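Carbohydrate kinase (Agrobacterium tumefaciens, PDB 2NWH) probably transfers phosphate from a nucleotide such as ATP to a sugar or related small molecule, as a pfkB-family carbohydrate kinase. Local coordinates at residues N44-F54 / D255-A266; L180-E190 / A214-R223. All blocks are in the same frame, centred on the assembly; numbering follows the deposited sequence. Where two conformers were deposited one is given.

In the fold
Both contacts belong to the large alpha/beta domain of a ribokinase-type fold, with centres about 16 Å apart. Contact 1 pairs helices 41-51 and 255-266; contact 2 pairs the neighbouring parallel strands 185-189 and 219-223 of the ten-stranded sheet. Along the chain the order is 44-54, 180-190, 214-223, 255-266, so both strands of contact 2 are made between the two helices of contact 1. Helix 255-266 joins them: its Tyr261 and Ala258 lie on Phe187, with Tyr261 CD2 3.5 Å from Phe187 CE1, and Ile265 reaches Ile185. The body of that helix thus rests on strand 185-189, while its N-terminal end carries Asp255, the likely catalytic residue by family.

Contact 1: residues N44-F54 / D255-A266; sequences NAARNLSRLGF and DAMASGYLAAIA
Asn48 carries its amide beside its own backbone N (chi1 -66°), while Asp255 holds CG between its backbone N and carbonyl carbon (chi1 49°), and these two torsions bring amide and carboxylate together. Two helices of the ribokinase-type fold pack here: 41-51 on 255-266, whose start belongs to the Gly-Ala-Gly-Asp signature of pfkB kinases. In relatives the aspartate of that signature is the catalytic base, a role consistent with Asp255 here. Asn48 ND2 reaches Asp255 OD2 at 3.1 Å, on the anti side of the carboxylate and tilted somewhat out of its plane. A weaker bond from the same nitrogen goes to Asp255 O at 3.3 Å. Arg51 NH1 makes a weak bond to Asn48 OD1, which may help set the rotation of the amide. The other carboxylate oxygen, Asp255 OD1, takes a hydrogen bond from a water, which in turn accepts one from Asn44 ND2.

Beyond this polar end the interface between the helices, whose axes come within 8.7 Å and cross at -42°, is lined by apolar groups. Leu49 and Leu262 meet at about a right angle, CD1 to CD2 at 4.0 Å; Leu49 also touches Leu139 of the sheet. Leu52 CD1 lies 3.8 Å from Ala263 CB. After a Schellman motif at Gly53, the Phe54 ring turns back onto the partner helix, setting CE2 3.4 Å from Ala263 CB and CE1 3.8 Å from Ala266 CB.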
ATOM      1  N   ASN A  44       4.525   3.013   2.545  1.00 13.02           N
ATOM      2  CA  ASN A  44       4.300   3.995   1.460  1.00 13.33           C
ATOM      3  C   ASN A  44       2.860   4.542   1.565  1.00 13.93           C
ATOM      4  O   ASN A  44       2.621   5.766   1.443  1.00 13.76           O
ATOM      5  CB  ASN A  44       4.582   3.345   0.100  1.00 14.80           C
ATOM      6  CG  ASN A  44       6.078   3.159  -0.170  1.00 16.83           C
ATOM      7  OD1 ASN A  44       6.899   3.734   0.505  1.00 16.94           O
ATOM      8  ND2 ASN A  44       6.418   2.312  -1.118  1.00 17.87           N
ATOM      9  N   ALA A  45       1.903   3.649   1.850  1.00 12.62           N
ATOM     10  CA  ALA A  45       0.518   4.115   2.013  1.00 13.56           C
ATOM     11  C   ALA A  45       0.412   5.036   3.239  1.00 13.86           C
ATOM     12  O   ALA A  45      -0.328   6.029   3.223  1.00 13.80           O
ATOM     13  CB  ALA A  45      -0.445   2.908   2.097  1.00 13.89           C
ATOM     14  N   ALA A  46       1.158   4.723   4.317  1.00 14.22           N
ATOM     15  CA  ALA A  46       1.112   5.539   5.545  1.00 13.87           C
ATOM     16  C   ALA A  46       1.576   6.937   5.229  1.00 14.61           C
ATOM     17  O   ALA A  46       0.920   7.894   5.641  1.00 14.43           O
ATOM     18  CB  ALA A  46       2.014   4.953   6.655  1.00 14.81           C
ATOM     19  N   ARG A  47       2.722   7.054   4.562  1.00 14.74           N
ATOM     20  CA  ARG A  47       3.224   8.366   4.145  1.00 13.83           C
ATOM     21  C   ARG A  47       2.190   9.060   3.311  1.00 14.64           C
ATOM     22  O   ARG A  47       1.959  10.260   3.507  1.00 14.62           O
ATOM     23  CB  ARG A  47       4.536   8.210   3.360  1.00 13.90           C
ATOM     24  CG  ARG A  47       5.710   7.794   4.286  1.00 14.23           C
ATOM     25  CD  ARG A  47       7.028   8.030   3.583  1.00 15.48           C
ATOM     26  NE  ARG A  47       7.230   7.174   2.401  1.00 18.13           N
ATOM     27  CZ  ARG A  47       8.383   7.059   1.740  1.00 21.27           C
ATOM     28  NH1 ARG A  47       9.411   7.832   2.094  1.00 16.83           N
ATOM     29  NH2 ARG A  47       8.480   6.240   0.680  1.00 17.93           N
ATOM     30  N   ASN A  48       1.579   8.342   2.380  1.00 13.43           N
ATOM     31  CA  ASN A  48       0.605   8.998   1.483  1.00 15.17           C
ATOM     32  C   ASN A  48      -0.578   9.540   2.246  1.00 15.40           C
ATOM     33  O   ASN A  48      -1.026  10.661   1.981  1.00 14.95           O
ATOM     34  CB  ASN A  48       0.111   8.060   0.374  1.00 15.34           C
ATOM     35  CG  ASN A  48       1.222   7.677  -0.602  1.00 17.24           C
ATOM     36  OD1 ASN A  48       2.269   8.304  -0.621  1.00 15.07           O
ATOM     37  ND2 ASN A  48       0.984   6.646  -1.414  1.00 13.83           N
ATOM     38  N   LEU A  49      -1.115   8.738   3.174  1.00 13.70           N
ATOM     39  CA  LEU A  49      -2.241   9.181   3.981  1.00 14.37           C
ATOM     40  C   LEU A  49      -1.897  10.393   4.811  1.00 15.66           C
ATOM     41  O   LEU A  49      -2.723  11.305   4.963  1.00 15.32           O
ATOM     42  CB  LEU A  49      -2.754   8.026   4.877  1.00 15.02           C
ATOM     43  CG  LEU A  49      -3.453   6.963   4.025  1.00 16.31           C
ATOM     44  CD1 LEU A  49      -3.459   5.570   4.751  1.00 15.47           C
ATOM     45  CD2 LEU A  49      -4.855   7.441   3.590  1.00 17.41           C
ATOM     46  N   SER A  50      -0.692  10.424   5.362  1.00 14.55           N
ATOM     47  CA  SER A  50      -0.224  11.628   6.090  1.00 16.65           C
ATOM     48  C   SER A  50      -0.149  12.888   5.198  1.00 17.60           C
ATOM     49  O   SER A  50      -0.609  14.005   5.571  1.00 18.00           O
ATOM     50  CB  SER A  50       1.104  11.316   6.793  1.00 16.16           C
ATOM     51  OG  SER A  50       1.516  12.407   7.590  1.00 18.74           O
ATOM     52  N   ARG A  51       0.368  12.691   3.999  1.00 16.84           N
ATOM     53  CA  ARG A  51       0.421  13.766   2.971  1.00 16.76           C
ATOM     54  C   ARG A  51      -0.940  14.310   2.599  1.00 17.24           C
ATOM     55  O   ARG A  51      -1.045  15.472   2.195  1.00 18.30           O
ATOM     56  CB  ARG A  51       1.078  13.218   1.704  1.00 16.56           C
ATOM     57  CG  ARG A  51       2.609  13.123   1.863  1.00 14.64           C
ATOM     58  CD  ARG A  51       3.223  12.268   0.763  1.00 19.21           C
ATOM     59  NE  ARG A  51       4.649  12.074   1.057  1.00 17.96           N
ATOM     60  CZ  ARG A  51       5.316  10.973   0.782  1.00 18.67           C
ATOM     61  NH1 ARG A  51       4.688   9.966   0.183  1.00 17.57           N
ATOM     62  NH2 ARG A  51       6.622  10.892   1.087  1.00 17.71           N
ATOM     63  N   LEU A  52      -1.950  13.451   2.716  1.00 16.83           N
ATOM     64  CA  LEU A  52      -3.344  13.823   2.464  1.00 18.31           C
ATOM     65  C   LEU A  52      -4.073  14.331   3.706  1.00 19.37           C
ATOM     66  O   LEU A  52      -5.278  14.565   3.669  1.00 20.20           O
ATOM     67  CB  LEU A  52      -4.085  12.645   1.847  1.00 18.72           C
ATOM     68  CG  LEU A  52      -3.537  12.152   0.510  1.00 18.96           C
ATOM     69  CD1 LEU A  52      -4.383  10.990   0.114  1.00 21.26           C
ATOM     70  CD2 LEU A  52      -3.563  13.294  -0.575  1.00 18.68           C
ATOM     71  N   GLY A  53      -3.344  14.526   4.805  1.00 19.13           N
ATOM     72  CA  GLY A  53      -3.910  15.271   5.944  1.00 19.60           C
ATOM     73  C   GLY A  53      -4.288  14.448   7.168  1.00 19.71           C
ATOM     74  O   GLY A  53      -4.685  14.993   8.198  1.00 18.87           O
ATOM     75  N   PHE A  54      -4.144  13.126   7.088  1.00 19.59           N
ATOM     76  CA  PHE A  54      -4.533  12.285   8.230  1.00 18.62           C
ATOM     77  C   PHE A  54      -3.447  12.212   9.272  1.00 18.54           C
ATOM     78  O   PHE A  54      -2.297  12.427   8.965  1.00 17.27           O
ATOM     79  CB  PHE A  54      -4.900  10.869   7.761  1.00 19.21           C
ATOM     80  CG  PHE A  54      -6.157  10.842   6.921  1.00 19.85           C
ATOM     81  CD1 PHE A  54      -7.392  10.688   7.526  1.00 22.90           C
ATOM     82  CD2 PHE A  54      -6.098  11.049   5.557  1.00 23.84           C
ATOM     83  CE1 PHE A  54      -8.579  10.685   6.767  1.00 23.12           C
ATOM     84  CE2 PHE A  54      -7.275  11.078   4.791  1.00 24.25           C
ATOM     85  CZ  PHE A  54      -8.525  10.884   5.416  1.00 24.87           C
ATOM     86  N   ASP A 255       0.223   2.002  -3.836  1.00 30.40           N
ATOM     87  CA  ASP A 255       0.131   2.830  -2.642  1.00 28.36           C
ATOM     88  C   ASP A 255      -0.732   4.070  -2.837  1.00 27.03           C
ATOM     89  O   ASP A 255      -1.438   4.500  -1.909  1.00 26.46           O
ATOM     90  CB  ASP A 255       1.537   3.222  -2.080  1.00 28.63           C
ATOM     91  CG  ASP A 255       2.530   3.793  -3.157  1.00 28.47           C
ATOM     92  OD1 ASP A 255       2.879   3.050  -4.098  1.00 31.17           O
ATOM     93  OD2 ASP A 255       3.018   4.953  -3.031  1.00 20.63           O
ATOM     94  N   ALA A 256      -0.615   4.680  -4.017  1.00 24.87           N
ATOM     95  CA  ALA A 256      -1.202   5.962  -4.241  1.00 23.59           C
ATOM     96  C   ALA A 256      -2.714   5.804  -4.455  1.00 22.45           C
ATOM     97  O   ALA A 256      -3.488   6.530  -3.882  1.00 21.24           O
ATOM     98  CB  ALA A 256      -0.499   6.678  -5.444  1.00 23.64           C
ATOM     99  N   MET A 257      -3.129   4.872  -5.300  1.00 23.21           N
ATOM    100  CA  MET A 257      -4.541   4.570  -5.504  0.50 24.19           C
ATOM    101  C   MET A 257      -5.215   4.289  -4.137  1.00 24.61           C
ATOM    102  O   MET A 257      -6.246   4.899  -3.755  1.00 23.54           O
ATOM    103  CB  MET A 257      -4.618   3.349  -6.435  0.50 24.41           C
ATOM    104  CG  MET A 257      -5.954   2.607  -6.498  0.50 25.90           C
ATOM    105  SD  MET A 257      -7.198   3.505  -7.437  0.50 26.04           S
ATOM    106  CE  MET A 257      -8.328   3.898  -6.130  0.50 25.69           C
ATOM    107  N   ALA A 258      -4.604   3.369  -3.388  1.00 24.46           N
ATOM    108  CA  ALA A 258      -5.137   2.956  -2.077  1.00 23.86           C
ATOM    109  C   ALA A 258      -5.296   4.176  -1.194  1.00 24.62           C
ATOM    110  O   ALA A 258      -6.378   4.418  -0.628  1.00 23.48           O
ATOM    111  CB  ALA A 258      -4.202   1.905  -1.397  1.00 24.24           C
ATOM    112  N   SER A 259      -4.222   4.973  -1.103  1.00 23.09           N
ATOM    113  CA  SER A 259      -4.242   6.120  -0.226  1.00 24.03           C
ATOM    114  C   SER A 259      -5.321   7.103  -0.608  1.00 23.18           C
ATOM    115  O   SER A 259      -5.978   7.620   0.273  1.00 23.35           O
ATOM    116  CB  SER A 259      -2.890   6.796  -0.255  1.00 23.63           C
ATOM    117  OG  SER A 259      -1.942   5.773   0.065  1.00 30.34           O
ATOM    118  N   GLY A 260      -5.468   7.377  -1.913  1.00 22.02           N
ATOM    119  CA  GLY A 260      -6.446   8.367  -2.368  1.00 21.93           C
ATOM    120  C   GLY A 260      -7.861   7.857  -2.172  1.00 22.43           C
ATOM    121  O   GLY A 260      -8.743   8.598  -1.727  1.00 22.21           O
ATOM    122  N   TYR A 261      -8.056   6.574  -2.459  1.00 21.84           N
ATOM    123  CA  TYR A 261      -9.374   5.956  -2.261  1.00 21.85           C
ATOM    124  C   TYR A 261      -9.756   5.897  -0.786  1.00 22.12           C
ATOM    125  O   TYR A 261     -10.848   6.326  -0.399  1.00 23.14           O
ATOM    126  CB  TYR A 261      -9.383   4.559  -2.882  1.00 22.06           C
ATOM    127  CG  TYR A 261     -10.740   3.915  -2.892  1.00 21.29           C
ATOM    128  CD1 TYR A 261     -11.578   4.053  -4.001  1.00 21.48           C
ATOM    129  CD2 TYR A 261     -11.208   3.182  -1.776  1.00 21.69           C
ATOM    130  CE1 TYR A 261     -12.837   3.464  -4.027  1.00 23.86           C
ATOM    131  CE2 TYR A 261     -12.484   2.582  -1.797  1.00 23.35           C
ATOM    132  CZ  TYR A 261     -13.288   2.742  -2.925  1.00 23.98           C
ATOM    133  OH  TYR A 261     -14.544   2.162  -2.995  1.00 23.09           O
ATOM    134  N   LEU A 262      -8.855   5.389   0.054  1.00 21.61           N
ATOM    135  CA  LEU A 262      -9.108   5.261   1.473  1.00 22.66           C
ATOM    136  C   LEU A 262      -9.285   6.634   2.083  1.00 23.40           C
ATOM    137  O   LEU A 262     -10.167   6.819   2.899  1.00 23.32           O
ATOM    138  CB  LEU A 262      -7.965   4.475   2.127  1.00 21.39           C
ATOM    139  CG  LEU A 262      -8.075   4.177   3.604  1.00 24.65           C
ATOM    140  CD1 LEU A 262      -9.299   3.299   3.763  1.00 24.25           C
ATOM    141  CD2 LEU A 262      -6.824   3.446   4.021  1.00 25.34           C
ATOM    142  N   ALA A 263      -8.492   7.629   1.647  1.00 24.11           N
ATOM    143  CA  ALA A 263      -8.695   8.993   2.137  1.00 25.03           C
ATOM    144  C   ALA A 263     -10.093   9.476   1.839  1.00 26.45           C
ATOM    145  O   ALA A 263     -10.728  10.101   2.699  1.00 27.62           O
ATOM    146  CB  ALA A 263      -7.687   9.957   1.587  1.00 25.17           C
ATOM    147  N   ALA A 264     -10.585   9.210   0.624  1.00 26.40           N
ATOM    148  CA  ALA A 264     -11.957   9.593   0.261  1.00 26.49           C
ATOM    149  C   ALA A 264     -13.037   8.902   1.111  1.00 27.16           C
ATOM    150  O   ALA A 264     -13.968   9.561   1.558  1.00 27.73           O
ATOM    151  CB  ALA A 264     -12.217   9.406  -1.204  1.00 25.20           C
ATOM    152  N   ILE A 265     -12.916   7.594   1.311  1.00 26.84           N
ATOM    153  CA  ILE A 265     -13.886   6.837   2.133  1.00 28.55           C
ATOM    154  C   ILE A 265     -13.884   7.330   3.592  1.00 30.12           C
ATOM    155  O   ILE A 265     -14.932   7.481   4.210  1.00 30.50           O
ATOM    156  CB  ILE A 265     -13.633   5.294   2.078  1.00 27.49           C
ATOM    157  CG1 ILE A 265     -13.825   4.729   0.649  1.00 25.28           C
ATOM    158  CG2 ILE A 265     -14.521   4.532   3.119  1.00 29.22           C
ATOM    159  CD1 ILE A 265     -15.250   4.907   0.003  1.00 29.49           C
ATOM    160  N   ALA A 266     -12.697   7.592   4.117  1.00 31.67           N
ATOM    161  CA  ALA A 266     -12.526   7.981   5.519  1.00 33.29           C
ATOM    162  C   ALA A 266     -13.130   9.361   5.749  1.00 34.37           C
ATOM    163  O   ALA A 266     -13.625   9.665   6.831  1.00 35.81           O
ATOM    164  CB  ALA A 266     -11.066   7.957   5.889  1.00 32.41           C
TER
HETATM  165  O   HOH W   1       4.211   0.928  -2.686  1.00 43.90           O

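Contact 2: residues L180-E190 / A214-R223; sequences LGDIDILFMNE and AGLSGGVVTR
Met188 and Val221 lie in the tight part of this contact, where Met188 CG sits 3.6 Å from Val221 CG2. A chi1 of 61° tucks the methionine chain against its own backbone, and a bend at chi3 carries CE to meet Leu216 CD2 tip to tip at 4.1 Å, under the cover of Leu196. Leu216 is packed just as closely by the loop before the strand: its CD1 lies 3.8 Å from Ile183 CG2, and its CD2 3.8 Å from Leu186 CB. On the other face of the sheet, Phe187 CE1 comes within 3.6 Å of Val220 CG2, and Ile185 CG2 lies over one face of that ring. Strands 185-189 and 219-223 are neighbours in a beta-alpha-beta crossover, parallel and joined through helices 190-197 and 207-213. Leu186 and Met188 each give and take a backbone bond, among them Met188 N to Val220 O at 3.0 Å.

The contact is more open where a water bridges Ser217 OG, at 2.7 Å, and Ile183 O, close to solvent-exposed Gly181, and again at Arg223. There Glu190 forms a salt bridge whose hydrogen bond, Arg223 NH1 to Glu190 OE2 at 3.2 Å, is weak. The carboxylate stands nearly perpendicular to the guanidinium plane (88°), and Glu190 OE2 also accepts a hydrogen bond from Trp207 NE1.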
ATOM      1  N   LEU A 180     -10.734 -12.069   5.145  1.00 33.01           N
ATOM      2  CA  LEU A 180     -11.560 -11.399   4.147  1.00 33.08           C
ATOM      3  C   LEU A 180     -12.846 -10.836   4.705  1.00 33.44           C
ATOM      4  O   LEU A 180     -13.168  -9.687   4.459  1.00 34.73           O
ATOM      5  CB  LEU A 180     -11.826 -12.313   2.982  1.00 34.06           C
ATOM      6  CG  LEU A 180     -10.713 -12.397   1.947  1.00 35.10           C
ATOM      7  CD1 LEU A 180     -11.399 -12.807   0.658  1.00 35.81           C
ATOM      8  CD2 LEU A 180      -9.947 -11.041   1.801  1.00 36.14           C
ATOM      9  N   GLY A 181     -13.575 -11.651   5.459  1.00 34.24           N
ATOM     10  CA  GLY A 181     -14.821 -11.229   6.080  1.00 34.31           C
ATOM     11  C   GLY A 181     -14.717 -10.052   7.038  1.00 34.21           C
ATOM     12  O   GLY A 181     -15.758  -9.431   7.356  1.00 35.19           O
ATOM     13  N   ASP A 182     -13.489  -9.764   7.511  1.00 33.07           N
ATOM     14  CA  ASP A 182     -13.221  -8.652   8.433  1.00 32.38           C
ATOM     15  C   ASP A 182     -12.584  -7.410   7.755  1.00 32.68           C
ATOM     16  O   ASP A 182     -12.335  -6.388   8.424  1.00 33.34           O
ATOM     17  CB  ASP A 182     -12.350  -9.128   9.586  1.00 32.06           C
ATOM     18  CG  ASP A 182     -13.107 -10.054  10.548  1.00 30.50           C
ATOM     19  OD1 ASP A 182     -14.238  -9.675  10.929  1.00 28.61           O
ATOM     20  OD2 ASP A 182     -12.566 -11.115  10.946  1.00 28.19           O
ATOM     21  N   ILE A 183     -12.328  -7.510   6.450  1.00 32.35           N
ATOM     22  CA  ILE A 183     -11.711  -6.420   5.658  1.00 31.98           C
ATOM     23  C   ILE A 183     -12.783  -5.587   4.915  1.00 31.87           C
ATOM     24  O   ILE A 183     -13.501  -6.086   4.039  1.00 31.99           O
ATOM     25  CB  ILE A 183     -10.634  -6.963   4.680  1.00 30.95           C
ATOM     26  CG1 ILE A 183      -9.407  -7.429   5.464  1.00 33.70           C
ATOM     27  CG2 ILE A 183     -10.210  -5.880   3.631  1.00 32.23           C
ATOM     28  CD1 ILE A 183      -8.442  -8.304   4.695  1.00 34.34           C
ATOM     29  N   ASP A 184     -12.896  -4.320   5.294  1.00 31.30           N
ATOM     30  CA  ASP A 184     -13.823  -3.413   4.667  1.00 32.70           C
ATOM     31  C   ASP A 184     -13.429  -3.055   3.244  1.00 32.06           C
ATOM     32  O   ASP A 184     -14.293  -2.926   2.400  1.00 31.05           O
ATOM     33  CB  ASP A 184     -13.975  -2.156   5.521  1.00 33.73           C
ATOM     34  CG  ASP A 184     -14.888  -2.379   6.710  1.00 38.23           C
ATOM     35  OD1 ASP A 184     -15.375  -3.519   6.891  1.00 37.43           O
ATOM     36  OD2 ASP A 184     -15.146  -1.394   7.440  1.00 47.05           O
ATOM     37  N   ILE A 185     -12.129  -2.857   2.996  1.00 31.38           N
ATOM     38  CA  ILE A 185     -11.616  -2.506   1.645  1.00 31.62           C
ATOM     39  C   ILE A 185     -10.267  -3.182   1.376  1.00 31.74           C
ATOM     40  O   ILE A 185      -9.288  -2.949   2.106  1.00 31.93           O
ATOM     41  CB  ILE A 185     -11.398  -0.986   1.446  1.00 31.55           C
ATOM     42  CG1 ILE A 185     -12.645  -0.186   1.859  1.00 32.02           C
ATOM     43  CG2 ILE A 185     -11.018  -0.701  -0.050  1.00 32.69           C
ATOM     44  CD1 ILE A 185     -12.424   1.285   2.153  1.00 32.14           C
ATOM     45  N   LEU A 186     -10.207  -4.008   0.343  1.00 30.66           N
ATOM     46  CA  LEU A 186      -8.953  -4.635  -0.071  1.00 31.74           C
ATOM     47  C   LEU A 186      -8.490  -4.057  -1.402  1.00 31.31           C
ATOM     48  O   LEU A 186      -9.248  -4.047  -2.398  1.00 31.42           O
ATOM     49  CB  LEU A 186      -9.112  -6.145  -0.221  1.00 31.01           C
ATOM     50  CG  LEU A 186      -7.886  -7.044   0.016  1.00 34.31           C
ATOM     51  CD1 LEU A 186      -8.280  -8.452  -0.330  1.00 32.78           C
ATOM     52  CD2 LEU A 186      -6.618  -6.696  -0.750  1.00 35.18           C
ATOM     53  N   PHE A 187      -7.253  -3.576  -1.420  1.00 30.88           N
ATOM     54  CA  PHE A 187      -6.692  -2.963  -2.639  1.00 31.33           C
ATOM     55  C   PHE A 187      -5.811  -3.933  -3.397  1.00 32.03           C
ATOM     56  O   PHE A 187      -4.857  -4.489  -2.847  1.00 32.48           O
ATOM     57  CB  PHE A 187      -5.919  -1.688  -2.328  1.00 31.03           C
ATOM     58  CG  PHE A 187      -6.762  -0.610  -1.704  1.00 30.08           C
ATOM     59  CD1 PHE A 187      -7.610   0.168  -2.493  1.00 26.76           C
ATOM     60  CD2 PHE A 187      -6.737  -0.397  -0.340  1.00 29.45           C
ATOM     61  CE1 PHE A 187      -8.399   1.150  -1.926  1.00 25.52           C
ATOM     62  CE2 PHE A 187      -7.510   0.600   0.238  1.00 29.07           C
ATOM     63  CZ  PHE A 187      -8.364   1.355  -0.563  1.00 27.78           C
ATOM     64  N   MET A 188      -6.119  -4.117  -4.675  1.00 32.87           N
ATOM     65  CA  MET A 188      -5.370  -5.060  -5.468  1.00 33.74           C
ATOM     66  C   MET A 188      -5.410  -4.741  -6.957  1.00 35.10           C
ATOM     67  O   MET A 188      -6.233  -3.942  -7.429  1.00 35.73           O
ATOM     68  CB  MET A 188      -5.892  -6.479  -5.215  1.00 33.17           C
ATOM     69  CG  MET A 188      -7.360  -6.669  -5.589  1.00 34.33           C
ATOM     70  SD  MET A 188      -7.956  -8.237  -4.957  1.00 32.52           S
ATOM     71  CE  MET A 188      -9.469  -7.767  -4.178  1.00 25.13           C
ATOM     72  N   ASN A 189      -4.512  -5.384  -7.690  1.00 35.78           N
ATOM     73  CA  ASN A 189      -4.513  -5.342  -9.153  1.00 36.84           C
ATOM     74  C   ASN A 189      -5.133  -6.649  -9.692  1.00 36.92           C
ATOM     75  O   ASN A 189      -5.533  -7.509  -8.905  1.00 36.69           O
ATOM     76  CB  ASN A 189      -3.072  -5.155  -9.626  1.00 37.18           C
ATOM     77  CG  ASN A 189      -2.187  -6.386  -9.330  1.00 38.85           C
ATOM     78  OD1 ASN A 189      -0.976  -6.329  -9.477  1.00 40.95           O
ATOM     79  ND2 ASN A 189      -2.805  -7.500  -8.933  1.00 39.55           N
ATOM     80  N   GLU A 190      -5.217  -6.815 -11.017  1.00 38.30           N
ATOM     81  CA  GLU A 190      -5.807  -8.038 -11.611  1.00 38.49           C
ATOM     82  C   GLU A 190      -5.271  -9.393 -11.111  1.00 38.16           C
ATOM     83  O   GLU A 190      -6.062 -10.300 -10.812  1.00 37.97           O
ATOM     84  CB  GLU A 190      -5.725  -7.999 -13.152  1.00 39.47           C
ATOM     85  CG  GLU A 190      -6.950  -7.452 -13.845  1.00 41.94           C
ATOM     86  CD  GLU A 190      -8.014  -8.496 -14.136  1.00 44.70           C
ATOM     87  OE1 GLU A 190      -7.697  -9.540 -14.754  1.00 44.15           O
ATOM     88  OE2 GLU A 190      -9.184  -8.254 -13.763  1.00 46.51           O
ATOM     89  N   ALA A 214     -16.724 -14.558  -1.919  1.00 36.39           N
ATOM     90  CA  ALA A 214     -15.491 -14.932  -1.199  1.00 36.41           C
ATOM     91  C   ALA A 214     -15.518 -14.330   0.203  1.00 36.29           C
ATOM     92  O   ALA A 214     -14.670 -14.653   1.041  1.00 37.06           O
ATOM     93  CB  ALA A 214     -14.231 -14.521  -1.954  1.00 36.39           C
ATOM     94  N   GLY A 215     -16.488 -13.445   0.459  1.00 35.67           N
ATOM     95  CA  GLY A 215     -16.678 -12.889   1.811  1.00 35.07           C
ATOM     96  C   GLY A 215     -16.105 -11.499   2.030  1.00 34.57           C
ATOM     97  O   GLY A 215     -16.156 -10.976   3.149  1.00 34.23           O
ATOM     98  N   LEU A 216     -15.576 -10.912   0.957  1.00 33.67           N
ATOM     99  CA  LEU A 216     -15.018  -9.546   0.981  1.00 33.54           C
ATOM    100  C   LEU A 216     -16.117  -8.554   0.652  1.00 32.66           C
ATOM    101  O   LEU A 216     -16.638  -8.564  -0.444  1.00 32.90           O
ATOM    102  CB  LEU A 216     -13.872  -9.398  -0.022  1.00 33.07           C
ATOM    103  CG  LEU A 216     -13.214  -8.005  -0.038  1.00 34.95           C
ATOM    104  CD1 LEU A 216     -12.439  -7.764   1.245  1.00 33.90           C
ATOM    105  CD2 LEU A 216     -12.329  -7.819  -1.268  1.00 35.22           C
ATOM    106  N   SER A 217     -16.459  -7.717   1.623  1.00 32.86           N
ATOM    107  CA  SER A 217     -17.535  -6.749   1.490  1.00 32.93           C
ATOM    108  C   SER A 217     -17.184  -5.536   0.634  1.00 32.59           C
ATOM    109  O   SER A 217     -18.084  -4.912   0.083  1.00 31.79           O
ATOM    110  CB  SER A 217     -18.131  -6.364   2.872  1.00 33.81           C
ATOM    111  OG  SER A 217     -17.166  -5.831   3.771  1.00 35.61           O
ATOM    112  N   GLY A 218     -15.891  -5.185   0.535  1.00 32.20           N
ATOM    113  CA  GLY A 218     -15.462  -4.153  -0.394  1.00 31.67           C
ATOM    114  C   GLY A 218     -14.009  -4.174  -0.834  1.00 31.10           C
ATOM    115  O   GLY A 218     -13.141  -4.750  -0.180  1.00 30.80           O
ATOM    116  N   GLY A 219     -13.735  -3.498  -1.939  1.00 31.11           N
ATOM    117  CA  GLY A 219     -12.390  -3.431  -2.467  1.00 31.14           C
ATOM    118  C   GLY A 219     -12.295  -2.651  -3.764  1.00 30.58           C
ATOM    119  O   GLY A 219     -13.279  -2.077  -4.220  1.00 30.59           O
ATOM    120  N   VAL A 220     -11.069  -2.587  -4.288  1.00 30.55           N
ATOM    121  CA  VAL A 220     -10.717  -1.930  -5.524  1.00 31.01           C
ATOM    122  C   VAL A 220      -9.827  -2.869  -6.341  1.00 31.70           C
ATOM    123  O   VAL A 220      -8.842  -3.417  -5.822  1.00 32.48           O
ATOM    124  CB  VAL A 220      -9.972  -0.630  -5.247  1.00 30.96           C
ATOM    125  CG1 VAL A 220      -9.521   0.039  -6.564  1.00 30.85           C
ATOM    126  CG2 VAL A 220     -10.841   0.278  -4.420  1.00 29.78           C
ATOM    127  N   VAL A 221     -10.176  -3.073  -7.615  1.00 31.62           N
ATOM    128  CA  VAL A 221      -9.314  -3.861  -8.474  1.00 31.88           C
ATOM    129  C   VAL A 221      -8.914  -3.033  -9.696  1.00 33.12           C
ATOM    130  O   VAL A 221      -9.772  -2.466 -10.394  1.00 31.02           O
ATOM    131  CB  VAL A 221      -9.943  -5.228  -8.853  1.00 31.80           C
ATOM    132  CG1 VAL A 221      -8.995  -6.033  -9.730  1.00 31.61           C
ATOM    133  CG2 VAL A 221     -10.313  -6.035  -7.588  1.00 31.16           C
ATOM    134  N   THR A 222      -7.607  -2.933  -9.929  1.00 34.07           N
ATOM    135  CA  THR A 222      -7.108  -2.171 -11.067  1.00 35.33           C
ATOM    136  C   THR A 222      -6.665  -3.100 -12.206  1.00 36.33           C
ATOM    137  O   THR A 222      -6.185  -4.218 -11.947  1.00 36.58           O
ATOM    138  CB  THR A 222      -5.928  -1.280 -10.684  1.00 35.64           C
ATOM    139  OG1 THR A 222      -4.808  -2.104 -10.354  1.00 36.31           O
ATOM    140  CG2 THR A 222      -6.262  -0.385  -9.484  1.00 34.33           C
ATOM    141  N   ARG A 223      -6.818  -2.632 -13.452  1.00 36.86           N
ATOM    142  CA  ARG A 223      -6.334  -3.373 -14.625  1.00 37.76           C
ATOM    143  C   ARG A 223      -5.649  -2.483 -15.671  1.00 38.15           C
ATOM    144  O   ARG A 223      -6.281  -1.601 -16.275  1.00 38.04           O
ATOM    145  CB  ARG A 223      -7.465  -4.156 -15.285  1.00 37.96           C
ATOM    146  CG  ARG A 223      -6.986  -4.986 -16.475  1.00 39.28           C
ATOM    147  CD  ARG A 223      -8.116  -5.482 -17.326  1.00 42.02           C
ATOM    148  NE  ARG A 223      -8.798  -6.639 -16.757  1.00 44.14           N
ATOM    149  CZ  ARG A 223      -9.841  -7.242 -17.334  1.00 46.62           C
ATOM    150  NH1 ARG A 223     -10.412  -8.295 -16.752  1.00 47.37           N
ATOM    151  NH2 ARG A 223     -10.318  -6.793 -18.489  1.00 47.25           N
TER
HETATM  152  O   HOH W   2     -15.712  -7.873   4.675  1.00 36.17           O